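Group 3 allergen SMIPP-S Yv6023A04 (Sarcoptes scabiei type hominis, PDB 3H7O) is a scabies mite paralogue of the chymotrypsin-like serine proteases, regarded as inactivated and so probably without peptidase activity. Local coordinates at residues Q35-T40 with I92-R97; I55-T60 with P98-G103. The protein carries 3 engineered substitutions. One frame throughout, in Å; residues are numbered along the deposited sequence.

Interaction 1: Q35-T40 with I92-R97; sequences QWFVLT and ILELSR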
ATOM      1  N   GLN A  35     -11.451  10.641  -4.984  1.00 25.81           N
ATOM      2  CA  GLN A  35     -11.938  11.235  -3.728  1.00 26.09           C
ATOM      3  C   GLN A  35     -12.794  10.261  -2.911  1.00 25.70           C
ATOM      4  O   GLN A  35     -12.990  10.457  -1.712  1.00 26.21           O
ATOM      5  CB  GLN A  35     -12.715  12.530  -3.993  1.00 26.60           C
ATOM      6  CG  GLN A  35     -14.056  12.325  -4.697  1.00 23.89           C
ATOM      7  CD  GLN A  35     -14.793  13.621  -4.974  1.00 27.47           C
ATOM      8  OE1 GLN A  35     -14.719  14.574  -4.200  1.00 25.86           O
ATOM      9  NE2 GLN A  35     -15.522  13.654  -6.081  1.00 28.07           N
ATOM     10  N   TRP A  36     -13.289   9.211  -3.564  1.00 24.97           N
ATOM     11  CA  TRP A  36     -14.196   8.257  -2.931  1.00 24.95           C
ATOM     12  C   TRP A  36     -13.556   6.928  -2.510  1.00 24.95           C
ATOM     13  O   TRP A  36     -14.107   6.228  -1.658  1.00 24.90           O
ATOM     14  CB  TRP A  36     -15.386   7.959  -3.850  1.00 24.91           C
ATOM     15  CG  TRP A  36     -16.290   9.131  -4.111  1.00 26.12           C
ATOM     16  CD1 TRP A  36     -16.510   9.745  -5.314  1.00 26.04           C
ATOM     17  CD2 TRP A  36     -17.109   9.820  -3.154  1.00 27.08           C
ATOM     18  NE1 TRP A  36     -17.412  10.771  -5.165  1.00 24.64           N
ATOM     19  CE2 TRP A  36     -17.795  10.840  -3.850  1.00 26.72           C
ATOM     20  CE3 TRP A  36     -17.329   9.674  -1.775  1.00 26.10           C
ATOM     21  CZ2 TRP A  36     -18.685  11.715  -3.215  1.00 27.60           C
ATOM     22  CZ3 TRP A  36     -18.215  10.539  -1.145  1.00 26.72           C
ATOM     23  CH2 TRP A  36     -18.881  11.548  -1.866  1.00 26.84           C
ATOM     24  N   PHE A  37     -12.422   6.572  -3.115  1.00 25.53           N
ATOM     25  CA  PHE A  37     -11.841   5.240  -2.922  1.00 25.72           C
ATOM     26  C   PHE A  37     -10.340   5.231  -2.648  1.00 25.39           C
ATOM     27  O   PHE A  37      -9.571   5.968  -3.273  1.00 24.26           O
ATOM     28  CB  PHE A  37     -12.138   4.335  -4.129  1.00 25.37           C
ATOM     29  CG  PHE A  37     -13.607   4.104  -4.381  1.00 26.57           C
ATOM     30  CD1 PHE A  37     -14.314   3.149  -3.650  1.00 25.05           C
ATOM     31  CD2 PHE A  37     -14.279   4.827  -5.363  1.00 24.58           C
ATOM     32  CE1 PHE A  37     -15.667   2.930  -3.885  1.00 27.05           C
ATOM     33  CE2 PHE A  37     -15.634   4.617  -5.606  1.00 26.11           C
ATOM     34  CZ  PHE A  37     -16.331   3.666  -4.864  1.00 27.22           C
ATOM     35  N   VAL A  38      -9.937   4.375  -1.712  1.00 24.92           N
ATOM     36  CA  VAL A  38      -8.527   4.144  -1.407  1.00 25.65           C
ATOM     37  C   VAL A  38      -8.180   2.663  -1.555  1.00 26.65           C
ATOM     38  O   VAL A  38      -8.924   1.797  -1.088  1.00 27.02           O
ATOM     39  CB  VAL A  38      -8.155   4.641   0.020  1.00 24.85           C
ATOM     40  CG1 VAL A  38      -6.791   4.084   0.468  1.00 26.49           C
ATOM     41  CG2 VAL A  38      -8.147   6.167   0.069  1.00 25.50           C
ATOM     42  N   LEU A  39      -7.047   2.387  -2.200  1.00 26.90           N
ATOM     43  CA  LEU A  39      -6.554   1.023  -2.386  1.00 28.15           C
ATOM     44  C   LEU A  39      -5.506   0.687  -1.328  1.00 28.66           C
ATOM     45  O   LEU A  39      -4.543   1.434  -1.138  1.00 28.73           O
ATOM     46  CB  LEU A  39      -5.956   0.854  -3.790  1.00 27.61           C
ATOM     47  CG  LEU A  39      -5.637  -0.562  -4.291  1.00 28.30           C
ATOM     48  CD1 LEU A  39      -6.911  -1.353  -4.542  1.00 27.23           C
ATOM     49  CD2 LEU A  39      -4.804  -0.498  -5.560  1.00 28.64           C
ATOM     50  N   THR A  40      -5.692  -0.443  -0.648  1.00 28.92           N
ATOM     51  CA  THR A  40      -4.772  -0.864   0.409  1.00 28.51           C
ATOM     52  C   THR A  40      -4.570  -2.385   0.401  1.00 29.05           C
ATOM     53  O   THR A  40      -5.015  -3.074  -0.525  1.00 28.95           O
ATOM     54  CB  THR A  40      -5.233  -0.335   1.810  1.00 28.94           C
ATOM     55  OG1 THR A  40      -4.207  -0.557   2.785  1.00 30.58           O
ATOM     56  CG2 THR A  40      -6.541  -0.992   2.272  1.00 27.63           C
ATOM     57  N   ILE A  92     -10.293  -2.358  -1.373  1.00 26.32           N
ATOM     58  CA  ILE A  92     -10.719  -0.996  -1.662  1.00 26.60           C
ATOM     59  C   ILE A  92     -11.572  -0.481  -0.510  1.00 26.73           C
ATOM     60  O   ILE A  92     -12.525  -1.140  -0.087  1.00 26.33           O
ATOM     61  CB  ILE A  92     -11.484  -0.903  -3.002  1.00 26.87           C
ATOM     62  CG1 ILE A  92     -10.560  -1.314  -4.155  1.00 29.14           C
ATOM     63  CG2 ILE A  92     -12.007   0.524  -3.227  1.00 25.97           C
ATOM     64  CD1 ILE A  92     -11.271  -1.569  -5.478  1.00 33.38           C
ATOM     65  N   LEU A  93     -11.199   0.683   0.013  1.00 26.71           N
ATOM     66  CA  LEU A  93     -11.977   1.340   1.051  1.00 27.14           C
ATOM     67  C   LEU A  93     -12.865   2.400   0.416  1.00 26.57           C
ATOM     68  O   LEU A  93     -12.376   3.257  -0.317  1.00 27.07           O
ATOM     69  CB  LEU A  93     -11.054   1.969   2.103  1.00 27.34           C
ATOM     70  CG  LEU A  93      -9.988   1.067   2.743  1.00 30.10           C
ATOM     71  CD1 LEU A  93      -9.146   1.851   3.736  1.00 26.87           C
ATOM     72  CD2 LEU A  93     -10.601  -0.156   3.415  1.00 28.94           C
ATOM     73  N   GLU A  94     -14.166   2.327   0.690  1.00 26.19           N
ATOM     74  CA  GLU A  94     -15.118   3.328   0.204  1.00 27.16           C
ATOM     75  C   GLU A  94     -15.414   4.379   1.267  1.00 27.17           C
ATOM     76  O   GLU A  94     -15.556   4.055   2.448  1.00 27.78           O
ATOM     77  CB  GLU A  94     -16.420   2.667  -0.253  1.00 27.44           C
ATOM     78  CG  GLU A  94     -17.460   3.652  -0.783  1.00 29.82           C
ATOM     79  CD  GLU A  94     -18.707   2.977  -1.302  1.00 34.61           C
ATOM     80  OE1 GLU A  94     -18.806   1.736  -1.216  1.00 34.89           O
ATOM     81  OE2 GLU A  94     -19.598   3.695  -1.800  1.00 37.63           O
ATOM     82  N   LEU A  95     -15.513   5.635   0.834  1.00 26.36           N
ATOM     83  CA  LEU A  95     -15.815   6.750   1.723  1.00 26.75           C
ATOM     84  C   LEU A  95     -17.228   7.288   1.519  1.00 26.95           C
ATOM     85  O   LEU A  95     -17.718   7.358   0.389  1.00 28.19           O
ATOM     86  CB  LEU A  95     -14.792   7.869   1.520  1.00 26.69           C
ATOM     87  CG  LEU A  95     -13.362   7.485   1.882  1.00 29.40           C
ATOM     88  CD1 LEU A  95     -12.376   8.330   1.090  1.00 27.99           C
ATOM     89  CD2 LEU A  95     -13.136   7.602   3.392  1.00 31.10           C
ATOM     90  N   SER A  96     -17.884   7.653   2.619  1.00 26.79           N
ATOM     91  CA  SER A  96     -19.197   8.295   2.552  1.00 26.08           C
ATOM     92  C   SER A  96     -19.059   9.815   2.461  1.00 26.64           C
ATOM     93  O   SER A  96     -19.937  10.498   1.927  1.00 26.44           O
ATOM     94  CB  SER A  96     -20.060   7.903   3.754  1.00 26.93           C
ATOM     95  OG  SER A  96     -19.487   8.362   4.964  1.00 26.05           O
ATOM     96  N   ARG A  97     -17.956  10.328   3.004  1.00 27.04           N
ATOM     97  CA  ARG A  97     -17.571  11.730   2.892  1.00 27.04           C
ATOM     98  C   ARG A  97     -16.244  11.739   2.135  1.00 27.10           C
ATOM     99  O   ARG A  97     -15.297  11.060   2.542  1.00 27.07           O
ATOM    100  CB  ARG A  97     -17.414  12.348   4.287  1.00 27.18           C
ATOM    101  CG  ARG A  97     -17.181  13.860   4.331  1.00 28.34           C
ATOM    102  CD  ARG A  97     -15.699  14.234   4.430  1.00 28.61           C
ATOM    103  NE  ARG A  97     -15.551  15.670   4.648  1.00 30.33           N
ATOM    104  CZ  ARG A  97     -15.435  16.573   3.678  1.00 31.34           C
ATOM    105  NH1 ARG A  97     -15.422  16.196   2.402  1.00 29.13           N
ATOM    106  NH2 ARG A  97     -15.330  17.858   3.986  1.00 29.80           N
TER

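Interaction 2: I55-T60 with P98-G103; sequences IQYEST and PLKLDG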
ATOM      1  N   ILE A  55      -8.606   7.390   7.230  1.00 27.88           N
ATOM      2  CA  ILE A  55      -7.631   7.667   6.181  1.00 27.84           C
ATOM      3  C   ILE A  55      -6.919   8.978   6.488  1.00 28.08           C
ATOM      4  O   ILE A  55      -7.551  10.034   6.524  1.00 27.16           O
ATOM      5  CB  ILE A  55      -8.295   7.784   4.774  1.00 27.74           C
ATOM      6  CG1 ILE A  55      -9.122   6.536   4.430  1.00 30.38           C
ATOM      7  CG2 ILE A  55      -7.241   8.108   3.688  1.00 29.10           C
ATOM      8  CD1 ILE A  55      -8.337   5.238   4.386  1.00 30.00           C
ATOM      9  N   GLN A  56      -5.607   8.899   6.704  1.00 27.40           N
ATOM     10  CA  GLN A  56      -4.778  10.083   6.894  1.00 26.88           C
ATOM     11  C   GLN A  56      -4.042  10.384   5.591  1.00 27.18           C
ATOM     12  O   GLN A  56      -3.371   9.512   5.024  1.00 27.46           O
ATOM     13  CB  GLN A  56      -3.788   9.893   8.052  1.00 26.44           C
ATOM     14  CG  GLN A  56      -2.952  11.147   8.374  1.00 28.60           C
ATOM     15  CD  GLN A  56      -2.168  11.049   9.679  1.00 29.76           C
ATOM     16  OE1 GLN A  56      -2.189  10.027  10.369  1.00 29.63           O
ATOM     17  NE2 GLN A  56      -1.472  12.128  10.025  1.00 27.73           N
ATOM     18  N   TYR A  57      -4.173  11.620   5.125  1.00 25.94           N
ATOM     19  CA  TYR A  57      -3.613  12.015   3.835  1.00 25.97           C
ATOM     20  C   TYR A  57      -2.957  13.391   3.886  1.00 25.88           C
ATOM     21  O   TYR A  57      -3.088  14.107   4.879  1.00 27.43           O
ATOM     22  CB  TYR A  57      -4.663  11.898   2.711  1.00 25.03           C
ATOM     23  CG  TYR A  57      -5.937  12.722   2.851  1.00 25.03           C
ATOM     24  CD1 TYR A  57      -6.232  13.731   1.929  1.00 27.93           C
ATOM     25  CD2 TYR A  57      -6.866  12.466   3.862  1.00 25.48           C
ATOM     26  CE1 TYR A  57      -7.408  14.485   2.025  1.00 26.33           C
ATOM     27  CE2 TYR A  57      -8.045  13.220   3.970  1.00 26.81           C
ATOM     28  CZ  TYR A  57      -8.308  14.224   3.046  1.00 27.30           C
ATOM     29  OH  TYR A  57      -9.470  14.966   3.142  1.00 27.45           O
ATOM     30  N   GLU A  58      -2.214  13.731   2.829  1.00 25.52           N
ATOM     31  CA  GLU A  58      -1.458  14.989   2.741  1.00 25.34           C
ATOM     32  C   GLU A  58      -0.379  15.112   3.819  1.00 25.08           C
ATOM     33  O   GLU A  58      -0.042  16.220   4.236  1.00 25.06           O
ATOM     34  CB  GLU A  58      -2.396  16.210   2.776  1.00 25.65           C
ATOM     35  CG  GLU A  58      -3.461  16.216   1.689  1.00 26.65           C
ATOM     36  CD  GLU A  58      -4.195  17.541   1.559  1.00 29.40           C
ATOM     37  OE1 GLU A  58      -3.973  18.450   2.387  1.00 29.30           O
ATOM     38  OE2 GLU A  58      -5.000  17.673   0.613  1.00 29.27           O
ATOM     39  N   SER A  59       0.178  13.977   4.241  1.00 25.86           N
ATOM     40  CA  SER A  59       1.049  13.931   5.413  1.00 26.35           C
ATOM     41  C   SER A  59       2.491  13.545   5.094  1.00 26.00           C
ATOM     42  O   SER A  59       2.760  12.479   4.545  1.00 27.69           O
ATOM     43  CB  SER A  59       0.471  12.982   6.477  1.00 26.79           C
ATOM     44  OG  SER A  59       1.333  12.887   7.602  1.00 26.11           O
ATOM     45  N   THR A  60       3.416  14.412   5.482  1.00 25.67           N
ATOM     46  CA  THR A  60       4.842  14.157   5.299  1.00 26.23           C
ATOM     47  C   THR A  60       5.425  13.489   6.548  1.00 25.99           C
ATOM     48  O   THR A  60       6.496  12.885   6.505  1.00 26.21           O
ATOM     49  CB  THR A  60       5.566  15.468   4.924  1.00 26.75           C
ATOM     50  OG1 THR A  60       5.030  15.939   3.680  1.00 26.84           O
ATOM     51  CG2 THR A  60       7.074  15.268   4.779  1.00 26.10           C
ATOM     52  N   PRO A  98     -16.168  12.497   1.022  1.00 26.92           N
ATOM     53  CA  PRO A  98     -15.007  12.354   0.136  1.00 26.24           C
ATOM     54  C   PRO A  98     -13.729  12.979   0.688  1.00 26.04           C
ATOM     55  O   PRO A  98     -13.796  13.894   1.507  1.00 26.54           O
ATOM     56  CB  PRO A  98     -15.442  13.086  -1.134  1.00 25.63           C
ATOM     57  CG  PRO A  98     -16.417  14.107  -0.668  1.00 26.66           C
ATOM     58  CD  PRO A  98     -17.109  13.530   0.547  1.00 26.03           C
ATOM     59  N   LEU A  99     -12.580  12.473   0.242  1.00 26.06           N
ATOM     60  CA  LEU A  99     -11.298  13.117   0.525  1.00 26.80           C
ATOM     61  C   LEU A  99     -11.294  14.502  -0.110  1.00 27.96           C
ATOM     62  O   LEU A  99     -11.777  14.670  -1.234  1.00 27.71           O
ATOM     63  CB  LEU A  99     -10.139  12.299  -0.052  1.00 26.94           C
ATOM     64  CG  LEU A  99      -9.949  10.837   0.368  1.00 26.27           C
ATOM     65  CD1 LEU A  99      -8.925  10.151  -0.533  1.00 26.46           C
ATOM     66  CD2 LEU A  99      -9.545  10.726   1.836  1.00 22.16           C
ATOM     67  N   LYS A 100     -10.770  15.485   0.617  1.00 29.01           N
ATOM     68  CA  LYS A 100     -10.633  16.847   0.105  1.00 30.17           C
ATOM     69  C   LYS A 100      -9.357  16.969  -0.731  1.00 31.06           C
ATOM     70  O   LYS A 100      -8.350  17.537  -0.282  1.00 30.55           O
ATOM     71  CB  LYS A 100     -10.612  17.862   1.256  1.00 31.12           C
ATOM     72  CG  LYS A 100     -11.911  17.968   2.039  1.00 31.49           C
ATOM     73  CD  LYS A 100     -11.872  19.118   3.037  1.00 33.05           C
ATOM     74  CE  LYS A 100     -12.045  20.469   2.351  1.00 35.53           C
ATOM     75  NZ  LYS A 100     -12.314  21.558   3.330  1.00 38.79           N
ATOM     76  N   LEU A 101      -9.406  16.432  -1.948  1.00 30.46           N
ATOM     77  CA  LEU A 101      -8.248  16.441  -2.837  1.00 30.96           C
ATOM     78  C   LEU A 101      -7.952  17.859  -3.314  1.00 31.82           C
ATOM     79  O   LEU A 101      -8.853  18.587  -3.737  1.00 32.05           O
ATOM     80  CB  LEU A 101      -8.466  15.505  -4.028  1.00 30.41           C
ATOM     81  CG  LEU A 101      -8.867  14.051  -3.753  1.00 31.57           C
ATOM     82  CD1 LEU A 101      -9.076  13.308  -5.063  1.00 30.81           C
ATOM     83  CD2 LEU A 101      -7.836  13.333  -2.891  1.00 29.06           C
ATOM     84  N   ASP A 102      -6.688  18.253  -3.217  1.00 31.88           N
ATOM     85  CA  ASP A 102      -6.266  19.579  -3.645  1.00 32.36           C
ATOM     86  C   ASP A 102      -5.421  19.513  -4.918  1.00 32.96           C
ATOM     87  O   ASP A 102      -4.972  20.542  -5.424  1.00 33.09           O
ATOM     88  CB  ASP A 102      -5.508  20.291  -2.517  1.00 32.38           C
ATOM     89  CG  ASP A 102      -4.173  19.634  -2.187  1.00 32.99           C
ATOM     90  OD1 ASP A 102      -3.833  18.590  -2.788  1.00 32.20           O
ATOM     91  OD2 ASP A 102      -3.454  20.171  -1.320  1.00 33.32           O
ATOM     92  N   GLY A 103      -5.197  18.293  -5.412  1.00 32.63           N
ATOM     93  CA  GLY A 103      -4.388  18.050  -6.610  1.00 32.80           C
ATOM     94  C   GLY A 103      -2.907  18.333  -6.430  1.00 32.37           C
ATOM     95  O   GLY A 103      -2.154  18.362  -7.404  1.00 32.18           O
TER
HETATM   96  O   HOH W   1      -4.175  21.014   1.098  1.00 43.68           O

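Interaction 1: Q35-T40 with I92-R97
Val38 and Leu93 face each other as a hydrogen-bonded antiparallel pair where strand 37-40 runs beside strand 91-95. Leu93 N donates to Val38 O at 2.8 Å, almost straight at 173°, and Val38 N returns the bond to Leu93 O at 3.0 Å, each donor lying in the plane of the carbonyl it meets. Farther along, Leu95 N reaches Trp36 O at 2.9 Å with a more bent N-H. Apolar packing is closest where Ile92 divides its branches between two neighbours: CG2 presses on Phe37 CD1 at 3.5 Å, and CG1 meets Leu39 CD1 at 3.7 Å. Ile221 and Ile224 of helix 218-225 cover this group. On the opposite face Thr40 CG2 leans on Leu93 CG at 4.0 Å, with Val17 against both and Thr40 OG1 bonded to Gly29 O. The Trp36 end is more open to solvent, with Ser96 and Arg97 exposed. Glu94 runs extended alongside the Phe37 ring, its CG turned away from the backbone N (chi1 180°), its carboxylate plane 39° from the ring and OE1 held by Tyr77 OH. The partly exposed Trp36 brings the edge of its indole, near the ring plane, to the backbone of 95-96, CE3 lying 3.2 Å from Leu95 O; Lys228 binds that same oxygen and makes a cation-pi contact with the ring. Such strand pairing builds the first of the two beta barrels of the chymotrypsin-like fold.

Interaction 2: I55-T60 with P98-G103
Glu58 OE1 is gripped by a salt bridge from Lys68 NZ and by a water that donates to it over 2.9 Å; the same water gives its second proton to Asp102 OD2 at 2.7 Å. The bridge ties the residue just past strand 54-57, in the first barrel of this chymotrypsin-like fold, to the long connection that follows strand 91-95 on its way to the second barrel. The two carboxylates point at each other from the two segments, and Glu58 OE2 lies 3.5 Å from Asp102 OD2. Lys68, the water, Ser106 OG on OE2 and the backbone amides of Leu104 and Ser106 on Asp102 OD1 probably offset the like charges. Next to this polar end, Tyr57 extends from the strand toward the 98-103 loop. Its CG sits between the backbone N and the carbonyl carbon (chi1 59°), which aims the ring at the loop. One face of the Tyr57 ring receives Leu99 CD2, 3.8 Å from the ring centroid and 20° off the normal, in a CH-pi contact. Leu99 CD2 also touches Ile55 CG2 at 3.9 Å, the two side chains lying roughly perpendicular. Leu99 is buried here, with Ile32 of strand 26-32 also against it, whereas the chain of exposed Lys100 leads away from the strand. An inverse gamma turn is centred on Lys100, with Leu101 N making a weak bond to Leu99 O. At this turn the Tyr57 hydroxyl serves as acceptor: Lys100 N donates to Tyr57 OH at 2.9 Å and 167°, and Lys100 CB lies 3.6 Å from the same oxygen.

Both contacts belong to the same six-stranded barrel, but they hold it differently. Interaction 1 joins two neighbouring strands through backbone hydrogen bonds, with aliphatic side chains on both faces and a phenylalanine on one, and runs from a buried strand end to exposed Ser96 and Arg97. Interaction 2 involves no strand pairing and is largely buried, with Lys100 exposed and Asp102 partly so: side chains at the end of strand 54-57 and just beyond it fasten the connection leaving the barrel, through an aromatic face, a hydroxyl and water-bridged carboxylates. Segment 98-103 directly continues 92-97. Gln35 O and Leu99 N, 2.8 Å apart, probably form a hydrogen bond, while Leu93 CD1 packs on Ile55 CD1 at 3.5 Å.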